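Local coordinates for protein glycoside hydrolase, GH17 family (Formosa sp. Hel1_33_131, PDB 6FCG) that probably hydrolyses internal beta-1,3-glucosidic bonds of the algal storage glucan laminarin, as an endo-acting laminarinase of glycoside hydrolase family 17, at residues A[48-54]-A[83-89]; A[168-174]-A[209-215]; A[242-247]-A[280-284]; A[302-308]-A[344-350]. All coordinates share one frame; numbering follows the deposited sequence.

Contact 1: A[48-54]-A[83-89]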
# COMPACT_ATOMS: atom_id res chain seq x y z
N LYS A 48 -14.06 38.31 -31.33
CA LYS A 48 -14.91 37.93 -32.47
C LYS A 48 -14.36 36.72 -33.25
O LYS A 48 -15.08 36.16 -34.04
CB LYS A 48 -15.10 39.11 -33.42
CG LYS A 48 -15.94 40.20 -32.81
CD LYS A 48 -15.91 41.47 -33.65
CE LYS A 48 -16.21 42.70 -32.80
NZ LYS A 48 -16.73 43.80 -33.64
N TYR A 49 -13.08 36.39 -33.06
CA TYR A 49 -12.42 35.22 -33.68
C TYR A 49 -11.88 34.21 -32.63
O TYR A 49 -10.64 34.08 -32.43
CB TYR A 49 -11.28 35.69 -34.61
CG TYR A 49 -11.68 36.71 -35.63
CD1 TYR A 49 -11.65 38.08 -35.36
CD2 TYR A 49 -12.09 36.31 -36.93
CE1 TYR A 49 -12.01 39.01 -36.32
CE2 TYR A 49 -12.45 37.24 -37.89
CZ TYR A 49 -12.42 38.58 -37.58
OH TYR A 49 -12.76 39.48 -38.54
N LEU A 50 -12.80 33.51 -31.96
CA LEU A 50 -12.43 32.51 -30.94
C LEU A 50 -11.61 31.40 -31.55
O LEU A 50 -11.91 30.94 -32.66
CB LEU A 50 -13.66 31.88 -30.27
CG LEU A 50 -14.48 32.78 -29.33
CD1 LEU A 50 -15.68 32.01 -28.80
CD2 LEU A 50 -13.66 33.36 -28.18
N ALA A 51 -10.56 31.01 -30.83
CA ALA A 51 -9.61 30.00 -31.28
C ALA A 51 -9.83 28.67 -30.58
O ALA A 51 -10.43 28.63 -29.49
CB ALA A 51 -8.19 30.47 -31.02
N ILE A 52 -9.33 27.60 -31.21
CA ILE A 52 -9.38 26.25 -30.66
C ILE A 52 -8.23 25.42 -31.23
O ILE A 52 -7.84 25.62 -32.38
CB ILE A 52 -10.75 25.58 -30.98
CG1 ILE A 52 -11.04 24.39 -30.09
CG2 ILE A 52 -10.85 25.12 -32.43
CD1 ILE A 52 -12.43 24.42 -29.49
N SER A 53 -7.73 24.46 -30.46
CA SER A 53 -6.88 23.40 -31.01
C SER A 53 -7.77 22.30 -31.64
O SER A 53 -8.80 21.90 -31.04
CB SER A 53 -5.97 22.82 -29.93
OG SER A 53 -4.98 23.77 -29.56
N TYR A 54 -7.39 21.82 -32.83
CA TYR A 54 -8.25 20.87 -33.57
C TYR A 54 -7.53 19.68 -34.19
O TYR A 54 -6.47 19.79 -34.81
CB TYR A 54 -9.06 21.59 -34.65
CG TYR A 54 -9.84 20.65 -35.55
CD1 TYR A 54 -11.04 20.12 -35.14
CD2 TYR A 54 -9.33 20.22 -36.77
CE1 TYR A 54 -11.75 19.22 -35.93
CE2 TYR A 54 -10.03 19.32 -37.57
CZ TYR A 54 -11.23 18.83 -37.14
OH TYR A 54 -11.91 17.96 -37.96
N ILE A 83 -16.31 29.54 -33.44
CA ILE A 83 -14.87 29.32 -33.62
C ILE A 83 -14.54 29.86 -35.01
O ILE A 83 -15.21 29.51 -35.98
CB ILE A 83 -14.49 27.82 -33.53
CG1 ILE A 83 -14.98 27.15 -32.23
CG2 ILE A 83 -13.00 27.63 -33.74
CD1 ILE A 83 -14.30 27.56 -30.96
N ARG A 84 -13.51 30.69 -35.09
CA ARG A 84 -13.03 31.21 -36.38
C ARG A 84 -11.59 30.94 -36.71
O ARG A 84 -11.14 31.24 -37.82
CB ARG A 84 -13.28 32.73 -36.44
CG ARG A 84 -14.74 33.16 -36.38
CD ARG A 84 -15.51 32.71 -37.62
NE ARG A 84 -16.92 33.06 -37.55
CZ ARG A 84 -17.90 32.28 -37.09
NH1 ARG A 84 -17.66 31.04 -36.65
NH2 ARG A 84 -19.14 32.75 -37.09
N ILE A 85 -10.82 30.43 -35.77
CA ILE A 85 -9.44 30.05 -36.09
C ILE A 85 -9.08 28.75 -35.39
O ILE A 85 -9.43 28.53 -34.23
CB ILE A 85 -8.43 31.20 -35.81
CG1 ILE A 85 -7.03 30.75 -36.15
CG2 ILE A 85 -8.51 31.68 -34.37
CD1 ILE A 85 -6.07 31.90 -36.36
N LEU A 86 -8.45 27.85 -36.14
CA LEU A 86 -8.00 26.61 -35.55
C LEU A 86 -6.50 26.40 -35.71
O LEU A 86 -5.84 27.07 -36.48
CB LEU A 86 -8.87 25.41 -35.93
CG LEU A 86 -9.25 25.23 -37.35
CD1 LEU A 86 -8.24 24.39 -38.08
CD2 LEU A 86 -10.57 24.52 -37.47
N ARG A 87 -6.01 25.48 -34.89
CA ARG A 87 -4.61 25.13 -34.77
C ARG A 87 -4.38 23.67 -35.09
O ARG A 87 -5.16 22.80 -34.73
CB ARG A 87 -4.23 25.30 -33.33
CG ARG A 87 -2.77 25.42 -33.14
CD ARG A 87 -2.36 25.32 -31.70
NE ARG A 87 -0.98 24.90 -31.74
CZ ARG A 87 -0.31 24.32 -30.76
NH1 ARG A 87 -0.87 24.12 -29.56
NH2 ARG A 87 0.94 23.94 -31.01
N THR A 88 -3.24 23.42 -35.68
CA THR A 88 -2.86 22.13 -36.23
C THR A 88 -1.41 21.81 -35.85
O THR A 88 -0.65 22.72 -35.45
CB THR A 88 -3.12 22.21 -37.75
OG1 THR A 88 -4.23 21.37 -38.09
CG2 THR A 88 -1.88 21.87 -38.59
N TYR A 89 -1.01 20.54 -35.94
CA TYR A 89 0.27 20.12 -35.28
C TYR A 89 1.42 19.67 -36.20
O TYR A 89 2.59 19.93 -35.91
CB TYR A 89 -0.01 19.06 -34.21
CG TYR A 89 -0.71 19.67 -33.03
CD1 TYR A 89 -2.10 19.80 -33.02
CD2 TYR A 89 0.00 20.15 -31.93
CE1 TYR A 89 -2.75 20.41 -31.96
CE2 TYR A 89 -0.64 20.73 -30.85
CZ TYR A 89 -2.02 20.87 -30.87
OH TYR A 89 -2.67 21.44 -29.81
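Strands 50-53 and 83-87 run parallel, Ala51, Ile52 and Ser53 facing Ile85, Leu86 and Arg87, with the two axes 4.8 Å apart and 24° from strict alignment. Leu50 O takes Arg84 N at 2.9 Å and, weakly, Ile85 N; Ile52 N then gives to Ile85 O, Arg87 N returns a weak bond to Ile52 O, and Tyr54 N closes the ladder on Arg87 O at 3.1 Å. On the face that carries Ile52 and Leu86, the packing is branched aliphatic. Ile52 and Ile83 cross at about a right angle, their CG2 methyls 3.6 Å apart, and Ile52 CG2 also lies 4.0 Å from Leu86 CB. The other face starts with Ala51 CB against Ile85 CG2 at 3.6 Å. Further along, Arg87 runs out nearly straight, its CG swung opposite the backbone N (chi1 -160°), passing Ser53 so that its CD sits 3.7 Å from Ser53 OG; Tyr89 CE2 covers the rim of one guanidinium face. At the opposite end of the pair Tyr49 CD2 touches Arg84 CB at 3.8 Å, with ring and guanidinium planes 82° apart, while Arg84 folds back at chi2 to bond Ile83 O and His79 O through NH1. Beyond the pair, Arg87 forms a salt bridge with Glu305 and bonds Asn168, and Ser53 OG bonds Phe348 O. These are the first two strands of the TIM barrel, joined by a beta-alpha-beta crossover: helix 68-80 lies against Tyr54 and Leu86 outside, and strand 116-121 continues the sheet beyond 83-87.

Contact 2: A[168-174]-A[209-215]; sequences NEAMVKW and SSDNFAS
Asp211 reaches across to the loop after strand 161-168 and takes Met171 N on the syn lone pair of OD2, at 2.9 Å. Its other oxygen, OD1, has two donors from its own segment: Asn212 N on the anti lone pair, and Ser215 OG at 2.7 Å, coming from well above the carboxylate plane. Replacing Asp211 by an alanine removes both oxygens and would probably leave Met171 N and the Ser215 hydroxyl without their acceptor, letting the 169-172 turn shift. Ala170 N gives to water 2 at 2.9 Å, and that water lies within bonding distance of Asp211 OD2, Ser210 O and Ser209 OG, of which it can serve only two by donation at a time. Backbone pairing is brief: Glu169 N gives to Ser210 O at 2.8 Å, the last rung between two neighbouring parallel strands. This is the C-terminal rim of a TIM barrel, where the strands run out into the loops that line the active-site side in such enzymes. Glu169 OE2 is taken by His241 ND1 and also accepts from water 1, which accepts from Asn212 ND2 at 3.2 Å. A trans first torsion (chi1 -173°) brings the Asn212 amide to the Trp174 indole: ND2 lies at the ring edge, 3.8 Å from Trp174 CZ2, the two planes 79° apart. Asn212 OD1 accepts from Ala214 N, a capping bond at the start of the next helix, and from water 3, which accepts from Trp174 NE1. Val172 CG2 lies over the rim of one indole face, 3.7 Å from Asn212 CB.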
# COMPACT_ATOMS: atom_id res chain seq x y z
N ASN A 168 6.10 22.26 -31.77
CA ASN A 168 5.11 22.14 -30.73
C ASN A 168 5.71 21.50 -29.50
O ASN A 168 5.88 20.25 -29.43
CB ASN A 168 3.89 21.31 -31.19
CG ASN A 168 2.90 21.11 -30.05
OD1 ASN A 168 2.27 22.05 -29.62
ND2 ASN A 168 2.78 19.91 -29.56
N GLU A 169 5.97 22.34 -28.51
CA GLU A 169 6.64 21.92 -27.28
C GLU A 169 8.00 21.31 -27.61
O GLU A 169 8.50 20.43 -26.90
CB GLU A 169 5.75 20.98 -26.43
CG GLU A 169 4.63 21.72 -25.74
CD GLU A 169 3.64 20.83 -24.98
OE1 GLU A 169 4.00 19.67 -24.76
OE2 GLU A 169 2.53 21.28 -24.61
N ALA A 170 8.60 21.83 -28.66
CA ALA A 170 9.81 21.23 -29.16
C ALA A 170 11.06 21.62 -28.37
O ALA A 170 12.09 21.02 -28.58
CB ALA A 170 9.97 21.56 -30.64
N MET A 171 10.97 22.64 -27.52
CA MET A 171 12.10 23.11 -26.70
C MET A 171 12.01 22.69 -25.24
O MET A 171 13.00 22.77 -24.51
CB MET A 171 12.21 24.64 -26.74
CG MET A 171 12.56 25.19 -28.10
SD MET A 171 12.68 27.00 -28.18
CE MET A 171 10.96 27.41 -27.93
N VAL A 172 10.85 22.23 -24.80
CA VAL A 172 10.70 21.89 -23.39
C VAL A 172 11.53 20.63 -23.04
O VAL A 172 11.45 19.61 -23.74
CB VAL A 172 9.20 21.72 -23.01
CG1 VAL A 172 8.63 20.35 -23.39
CG2 VAL A 172 8.99 21.98 -21.53
N LYS A 173 12.32 20.72 -21.98
CA LYS A 173 13.35 19.70 -21.68
C LYS A 173 12.79 18.33 -21.25
O LYS A 173 13.49 17.34 -21.31
CB LYS A 173 14.30 20.18 -20.61
CG LYS A 173 14.96 21.54 -20.88
CD LYS A 173 15.88 21.55 -22.07
CE LYS A 173 16.66 22.85 -22.13
NZ LYS A 173 17.28 22.98 -23.48
N TRP A 174 11.53 18.29 -20.82
CA TRP A 174 10.84 17.06 -20.51
C TRP A 174 10.19 16.33 -21.70
O TRP A 174 9.71 15.23 -21.54
CB TRP A 174 9.81 17.24 -19.36
CG TRP A 174 8.81 18.40 -19.43
CD1 TRP A 174 8.82 19.53 -18.66
CD2 TRP A 174 7.63 18.51 -20.28
NE1 TRP A 174 7.74 20.34 -18.98
CE2 TRP A 174 6.99 19.73 -19.95
CE3 TRP A 174 7.06 17.68 -21.29
CZ2 TRP A 174 5.85 20.14 -20.59
CZ3 TRP A 174 5.92 18.09 -21.91
CH2 TRP A 174 5.33 19.31 -21.58
N SER A 209 6.51 30.04 -32.44
CA SER A 209 6.72 28.66 -32.00
C SER A 209 5.75 28.43 -30.87
O SER A 209 5.54 29.32 -30.07
CB SER A 209 8.14 28.44 -31.52
OG SER A 209 8.38 27.07 -31.24
N SER A 210 5.14 27.26 -30.81
CA SER A 210 4.16 27.00 -29.77
C SER A 210 4.83 26.10 -28.74
O SER A 210 5.26 24.99 -29.05
CB SER A 210 2.87 26.41 -30.35
OG SER A 210 1.75 26.82 -29.58
N ASP A 211 4.91 26.58 -27.51
CA ASP A 211 5.70 25.88 -26.51
C ASP A 211 5.23 26.19 -25.08
O ASP A 211 4.49 27.14 -24.83
CB ASP A 211 7.20 26.21 -26.69
CG ASP A 211 8.12 25.00 -26.38
OD1 ASP A 211 7.92 24.36 -25.31
OD2 ASP A 211 9.01 24.70 -27.21
N ASN A 212 5.69 25.35 -24.17
CA ASN A 212 5.46 25.50 -22.73
C ASN A 212 6.00 26.82 -22.21
O ASN A 212 7.03 27.31 -22.65
CB ASN A 212 6.18 24.37 -22.01
CG ASN A 212 5.87 24.33 -20.53
OD1 ASN A 212 6.66 24.82 -19.70
ND2 ASN A 212 4.74 23.72 -20.18
N PHE A 213 5.31 27.36 -21.22
CA PHE A 213 5.71 28.61 -20.61
C PHE A 213 7.18 28.65 -20.21
O PHE A 213 7.81 29.69 -20.30
CB PHE A 213 4.81 28.92 -19.39
CG PHE A 213 5.17 28.13 -18.18
CD1 PHE A 213 4.77 26.82 -18.04
CD2 PHE A 213 5.93 28.71 -17.16
CE1 PHE A 213 5.09 26.10 -16.90
CE2 PHE A 213 6.27 27.99 -16.03
CZ PHE A 213 5.85 26.69 -15.90
N ALA A 214 7.69 27.54 -19.71
CA ALA A 214 9.08 27.47 -19.26
C ALA A 214 10.06 27.60 -20.43
O ALA A 214 11.11 28.21 -20.30
CB ALA A 214 9.33 26.16 -18.49
N SER A 215 9.71 27.04 -21.57
CA SER A 215 10.54 27.15 -22.78
C SER A 215 10.67 28.59 -23.28
O SER A 215 11.67 28.95 -23.86
CB SER A 215 9.94 26.30 -23.91
OG SER A 215 9.77 24.97 -23.48
O HOH W 1 2.73 22.06 -22.06
O HOH W 2 8.11 24.36 -29.94
O HOH W 3 7.74 22.96 -17.84

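Contact 3: A[242-247]-A[280-284]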
# COMPACT_ATOMS: atom_id res chain seq x y z
N THR A 242 0.12 26.43 -21.00
CA THR A 242 0.07 26.26 -19.55
C THR A 242 -1.00 25.26 -19.19
O THR A 242 -2.10 25.32 -19.73
CB THR A 242 -0.18 27.60 -18.84
OG1 THR A 242 -0.39 27.37 -17.45
CG2 THR A 242 -1.39 28.32 -19.41
N TYR A 243 -0.68 24.34 -18.27
CA TYR A 243 -1.56 23.20 -17.95
C TYR A 243 -1.75 22.94 -16.46
O TYR A 243 -1.19 22.00 -15.91
CB TYR A 243 -1.05 21.94 -18.66
CG TYR A 243 -1.65 21.72 -20.05
CD1 TYR A 243 -2.92 21.17 -20.19
CD2 TYR A 243 -0.94 22.07 -21.21
CE1 TYR A 243 -3.47 20.97 -21.43
CE2 TYR A 243 -1.48 21.89 -22.47
CZ TYR A 243 -2.74 21.33 -22.58
OH TYR A 243 -3.30 21.10 -23.80
N PRO A 244 -2.57 23.77 -15.80
CA PRO A 244 -2.92 23.51 -14.40
C PRO A 244 -3.43 22.07 -14.17
O PRO A 244 -3.05 21.48 -13.15
CB PRO A 244 -4.03 24.55 -14.10
CG PRO A 244 -3.98 25.54 -15.19
CD PRO A 244 -3.00 25.12 -16.23
N MET A 245 -4.27 21.53 -15.06
CA MET A 245 -4.83 20.19 -14.86
C MET A 245 -3.74 19.19 -14.55
O MET A 245 -3.81 18.44 -13.60
CB MET A 245 -5.63 19.71 -16.06
CG MET A 245 -6.46 18.47 -15.76
SD MET A 245 -6.37 17.20 -17.03
CE MET A 245 -4.66 16.70 -16.99
N HIS A 246 -2.69 19.20 -15.37
CA HIS A 246 -1.56 18.32 -15.14
C HIS A 246 -0.86 18.60 -13.83
O HIS A 246 -0.43 17.68 -13.17
CB HIS A 246 -0.57 18.40 -16.31
CG HIS A 246 -1.08 17.73 -17.54
ND1 HIS A 246 -1.43 18.40 -18.68
CD2 HIS A 246 -1.36 16.43 -17.77
CE1 HIS A 246 -1.87 17.54 -19.59
NE2 HIS A 246 -1.83 16.34 -19.06
N ASP A 247 -0.73 19.87 -13.48
CA ASP A 247 -0.07 20.24 -12.25
C ASP A 247 -0.87 19.90 -11.00
O ASP A 247 -0.28 19.75 -9.94
CB ASP A 247 0.40 21.70 -12.29
CG ASP A 247 1.62 21.91 -13.19
OD1 ASP A 247 2.29 20.92 -13.55
OD2 ASP A 247 1.95 23.07 -13.52
N TYR A 280 -3.51 30.13 -11.52
CA TYR A 280 -2.23 29.48 -11.73
C TYR A 280 -1.77 29.63 -13.18
O TYR A 280 -0.61 29.92 -13.44
CB TYR A 280 -2.40 28.01 -11.37
CG TYR A 280 -1.15 27.20 -11.35
CD1 TYR A 280 -0.32 27.19 -10.23
CD2 TYR A 280 -0.83 26.41 -12.43
CE1 TYR A 280 0.83 26.43 -10.20
CE2 TYR A 280 0.32 25.63 -12.42
CZ TYR A 280 1.15 25.63 -11.31
OH TYR A 280 2.29 24.86 -11.32
N ALA A 281 -2.68 29.40 -14.12
CA ALA A 281 -2.40 29.57 -15.56
C ALA A 281 -2.05 31.01 -15.89
O ALA A 281 -1.12 31.27 -16.66
CB ALA A 281 -3.58 29.11 -16.42
N VAL A 282 -2.79 31.93 -15.30
CA VAL A 282 -2.54 33.33 -15.52
C VAL A 282 -1.11 33.68 -15.06
O VAL A 282 -0.39 34.40 -15.76
CB VAL A 282 -3.58 34.25 -14.81
CG1 VAL A 282 -3.26 35.71 -15.07
CG2 VAL A 282 -5.00 33.95 -15.27
N SER A 283 -0.71 33.16 -13.91
CA SER A 283 0.64 33.40 -13.36
C SER A 283 1.74 32.91 -14.27
O SER A 283 2.77 33.59 -14.41
CB SER A 283 0.84 32.72 -12.00
OG SER A 283 0.36 33.54 -10.97
N GLN A 284 1.54 31.72 -14.85
CA GLN A 284 2.52 31.15 -15.78
C GLN A 284 2.63 31.98 -17.06
O GLN A 284 3.74 32.23 -17.53
CB GLN A 284 2.21 29.69 -16.09
CG GLN A 284 2.37 28.82 -14.85
CD GLN A 284 2.41 27.34 -15.13
OE1 GLN A 284 1.83 26.81 -16.11
NE2 GLN A 284 3.13 26.63 -14.27
O HOH W 4 4.40 23.86 -14.11
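Tyr280 OH donates to Asp247 OD2 at 2.9 Å, meeting the oxygen from above the carboxylate plane, 49° out of it. OD2 lies at the edge of the tyrosine ring, near its plane, and the carboxylate and ring planes stand 88° apart. A second bond joins the segments where Thr242 OG1 gives its proton to Gln284 OE1 at 2.7 Å. The other end of that amide is served by water 4, which accepts from Gln284 NE2 at 3.1 Å and donates to Asp247 OD2. Beside these polar links the packing is apolar: Pro244 CG rests 3.8 Å from Ala281 CB, and Pro244 CB lies 4.1 Å from Tyr280 CD2. Asp247, Tyr280 and Gln284 are carried by helices, Thr242 by the loop before the short one. Tyr243 takes the N-cap position of helix 244-250, which brings Asp247 round one turn later to face helix 266-294, where Tyr280 and Gln284 sit a turn apart on the same side. The Tyr280 ring leaves its backbone trans to the amide nitrogen (chi1 -173°), which sends it across to the short helix. A phenylalanine in its place lacks the hydroxyl, and Asp247 OD2 would probably be left with water 4 as its link to helix 266-294. Outside the pair, Phe254 stacks on the Tyr280 ring and Asn251 ND2 bonds its hydroxyl, while Phe213 packs on Gln284. The short helix in the loop after barrel strand 238-241 is thus tied to the long helix that leads on to strand 301-305. With a phenol and a water both donating to OD2, the negative charge of Asp247 is probably stabilised, which would favour its ionised form.

Contact 4: A[302-308]-A[344-350]; sequences HIGETGW and NMSCFYF
Tyr349 lays one face of its ring over Thr306 O, which stands 3.4 Å above the plane and toward the rim, nearest CD1. Here the TIM barrel closes, residues 345-350 filling the gap between strand 301-305 and strand 50-53, whose Ser53 pairs with Tyr349. Glu305 OE1 lies over one face of the Phe350 ring; the two side chains run side by side and point the same way, Glu305 CG 3.8 Å from Phe350 CD1, with carboxylate and ring 32° apart. Ile303 O lies at the edge of the Phe348 ring, in its plane, 3.7 Å from Phe348 CD1. The His302 ring has Met345 at its edge, and ND1 accepts from Ser346 N at 3.1 Å, a donor tilted 27° from the ring plane. The backbone pairing is irregular. Ile303 N gives to Ser346 O and Phe348 N to Ile303 O; after an inverse gamma turn centred on Phe348, Phe350 N reaches Thr306 O at 2.7 Å. The Glu305 carboxylate is bonded by Tyr243 and Tyr89, so Phe350 borders a polar cluster. On the outer side, helix 326-342 touches Ile303, Thr306 and Cys347. There the Cys347 sulphur, SG, lies 4.0 Å from Ile303 CG2 and 3.9 Å from Thr306 CG2.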
# COMPACT_ATOMS: atom_id res chain seq x y z
N HIS A 302 0.10 35.03 -26.83
CA HIS A 302 -1.19 34.31 -26.93
C HIS A 302 -1.09 32.91 -26.36
O HIS A 302 -0.01 32.32 -26.30
CB HIS A 302 -1.65 34.31 -28.38
CG HIS A 302 -1.91 35.70 -28.90
ND1 HIS A 302 -2.97 36.44 -28.44
CD2 HIS A 302 -1.21 36.51 -29.72
CE1 HIS A 302 -2.94 37.64 -28.99
NE2 HIS A 302 -1.89 37.70 -29.78
N ILE A 303 -2.21 32.38 -25.90
CA ILE A 303 -2.24 31.03 -25.36
C ILE A 303 -2.45 30.04 -26.49
O ILE A 303 -3.52 29.92 -27.05
CB ILE A 303 -3.30 30.86 -24.25
CG1 ILE A 303 -3.10 31.92 -23.15
CG2 ILE A 303 -3.24 29.45 -23.65
CD1 ILE A 303 -1.71 31.96 -22.52
N GLY A 304 -1.39 29.31 -26.79
CA GLY A 304 -1.42 28.28 -27.81
C GLY A 304 -2.01 26.95 -27.39
O GLY A 304 -2.38 26.14 -28.25
N GLU A 305 -2.02 26.67 -26.09
CA GLU A 305 -2.56 25.42 -25.62
C GLU A 305 -2.85 25.47 -24.12
O GLU A 305 -1.99 25.79 -23.33
CB GLU A 305 -1.64 24.23 -25.99
CG GLU A 305 -2.40 22.93 -26.30
CD GLU A 305 -1.47 21.74 -26.57
OE1 GLU A 305 -1.41 20.81 -25.71
OE2 GLU A 305 -0.76 21.73 -27.62
N THR A 306 -4.08 25.14 -23.77
CA THR A 306 -4.43 24.75 -22.40
C THR A 306 -5.73 23.97 -22.46
O THR A 306 -6.50 24.12 -23.40
CB THR A 306 -4.55 25.96 -21.46
OG1 THR A 306 -4.66 25.48 -20.11
CG2 THR A 306 -5.78 26.81 -21.78
N GLY A 307 -5.98 23.14 -21.45
CA GLY A 307 -7.14 22.28 -21.44
C GLY A 307 -7.31 21.50 -20.15
O GLY A 307 -6.41 21.44 -19.34
N TRP A 308 -8.49 20.92 -19.98
CA TRP A 308 -8.84 20.19 -18.76
C TRP A 308 -9.73 18.99 -19.13
O TRP A 308 -10.88 19.17 -19.51
CB TRP A 308 -9.58 21.15 -17.83
CG TRP A 308 -9.69 20.72 -16.45
CD1 TRP A 308 -10.51 19.73 -15.96
CD2 TRP A 308 -8.99 21.24 -15.33
NE1 TRP A 308 -10.36 19.61 -14.60
CE2 TRP A 308 -9.41 20.52 -14.19
CE3 TRP A 308 -8.04 22.24 -15.17
CZ2 TRP A 308 -8.93 20.77 -12.92
CZ3 TRP A 308 -7.54 22.49 -13.92
CH2 TRP A 308 -8.00 21.76 -12.80
N ASN A 344 -7.16 40.43 -24.07
CA ASN A 344 -6.95 40.40 -25.54
C ASN A 344 -5.90 39.36 -26.00
O ASN A 344 -4.96 39.67 -26.71
CB ASN A 344 -6.68 41.82 -26.09
CG ASN A 344 -7.85 42.82 -25.83
OD1 ASN A 344 -9.01 42.75 -26.37
ND2 ASN A 344 -7.53 43.79 -25.01
N MET A 345 -6.10 38.13 -25.55
CA MET A 345 -5.34 36.98 -26.02
C MET A 345 -6.29 36.01 -26.72
O MET A 345 -7.42 35.82 -26.30
CB MET A 345 -4.65 36.27 -24.84
CG MET A 345 -3.62 37.10 -24.09
SD MET A 345 -2.98 36.36 -22.56
CE MET A 345 -1.50 37.35 -22.50
N SER A 346 -5.84 35.44 -27.82
CA SER A 346 -6.37 34.20 -28.32
C SER A 346 -6.04 33.04 -27.38
O SER A 346 -5.00 33.01 -26.70
CB SER A 346 -5.85 33.94 -29.75
OG SER A 346 -6.48 34.81 -30.69
N CYS A 347 -6.95 32.09 -27.32
CA CYS A 347 -6.69 30.85 -26.65
C CYS A 347 -7.11 29.70 -27.56
O CYS A 347 -8.30 29.47 -27.76
CB CYS A 347 -7.47 30.77 -25.33
SG CYS A 347 -7.13 29.19 -24.51
N PHE A 348 -6.12 28.95 -28.05
CA PHE A 348 -6.37 27.78 -28.87
C PHE A 348 -6.65 26.64 -27.91
O PHE A 348 -5.81 25.79 -27.67
CB PHE A 348 -5.18 27.50 -29.77
CG PHE A 348 -4.99 28.53 -30.87
CD1 PHE A 348 -4.37 29.75 -30.61
CD2 PHE A 348 -5.44 28.29 -32.16
CE1 PHE A 348 -4.22 30.69 -31.61
CE2 PHE A 348 -5.28 29.21 -33.16
CZ PHE A 348 -4.66 30.42 -32.89
N TYR A 349 -7.87 26.60 -27.38
CA TYR A 349 -8.18 25.75 -26.25
C TYR A 349 -8.07 24.28 -26.70
O TYR A 349 -8.48 23.93 -27.83
CB TYR A 349 -9.57 26.10 -25.68
CG TYR A 349 -9.94 25.21 -24.50
CD1 TYR A 349 -9.58 25.55 -23.24
CD2 TYR A 349 -10.64 24.03 -24.69
CE1 TYR A 349 -9.88 24.75 -22.17
CE2 TYR A 349 -10.95 23.22 -23.63
CZ TYR A 349 -10.57 23.60 -22.37
OH TYR A 349 -10.88 22.81 -21.29
N PHE A 350 -7.56 23.44 -25.82
CA PHE A 350 -7.40 22.02 -26.12
C PHE A 350 -8.52 21.18 -25.49
O PHE A 350 -8.58 21.05 -24.24
CB PHE A 350 -6.04 21.51 -25.66
CG PHE A 350 -5.62 20.29 -26.37
CD1 PHE A 350 -4.98 20.40 -27.59
CD2 PHE A 350 -5.95 19.04 -25.90
CE1 PHE A 350 -4.65 19.28 -28.33
CE2 PHE A 350 -5.62 17.90 -26.64
CZ PHE A 350 -4.96 18.03 -27.87

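How the contacts relate
The contacts follow one another along the chain and step round a single TIM barrel. Contacts 1, 2 and 4 share its parallel sheet; contact 3 lies outside it, on the helices between strands 238-241 and 301-305. Contacts 1 and 4 are near neighbours, their centres 9 Å apart, because residues 344-350 bring the last strand region back to the first. Contacts 1 and 2 lie 20 Å apart between centres, yet their side chains still touch. Glu305 of contact 4 is the common meeting point: side chains of contacts 1 and 3 bond it, and Glu169 of contact 2 comes close. Such convergence at the C-terminal strand ends is consistent with the active-site end of a GH17 barrel.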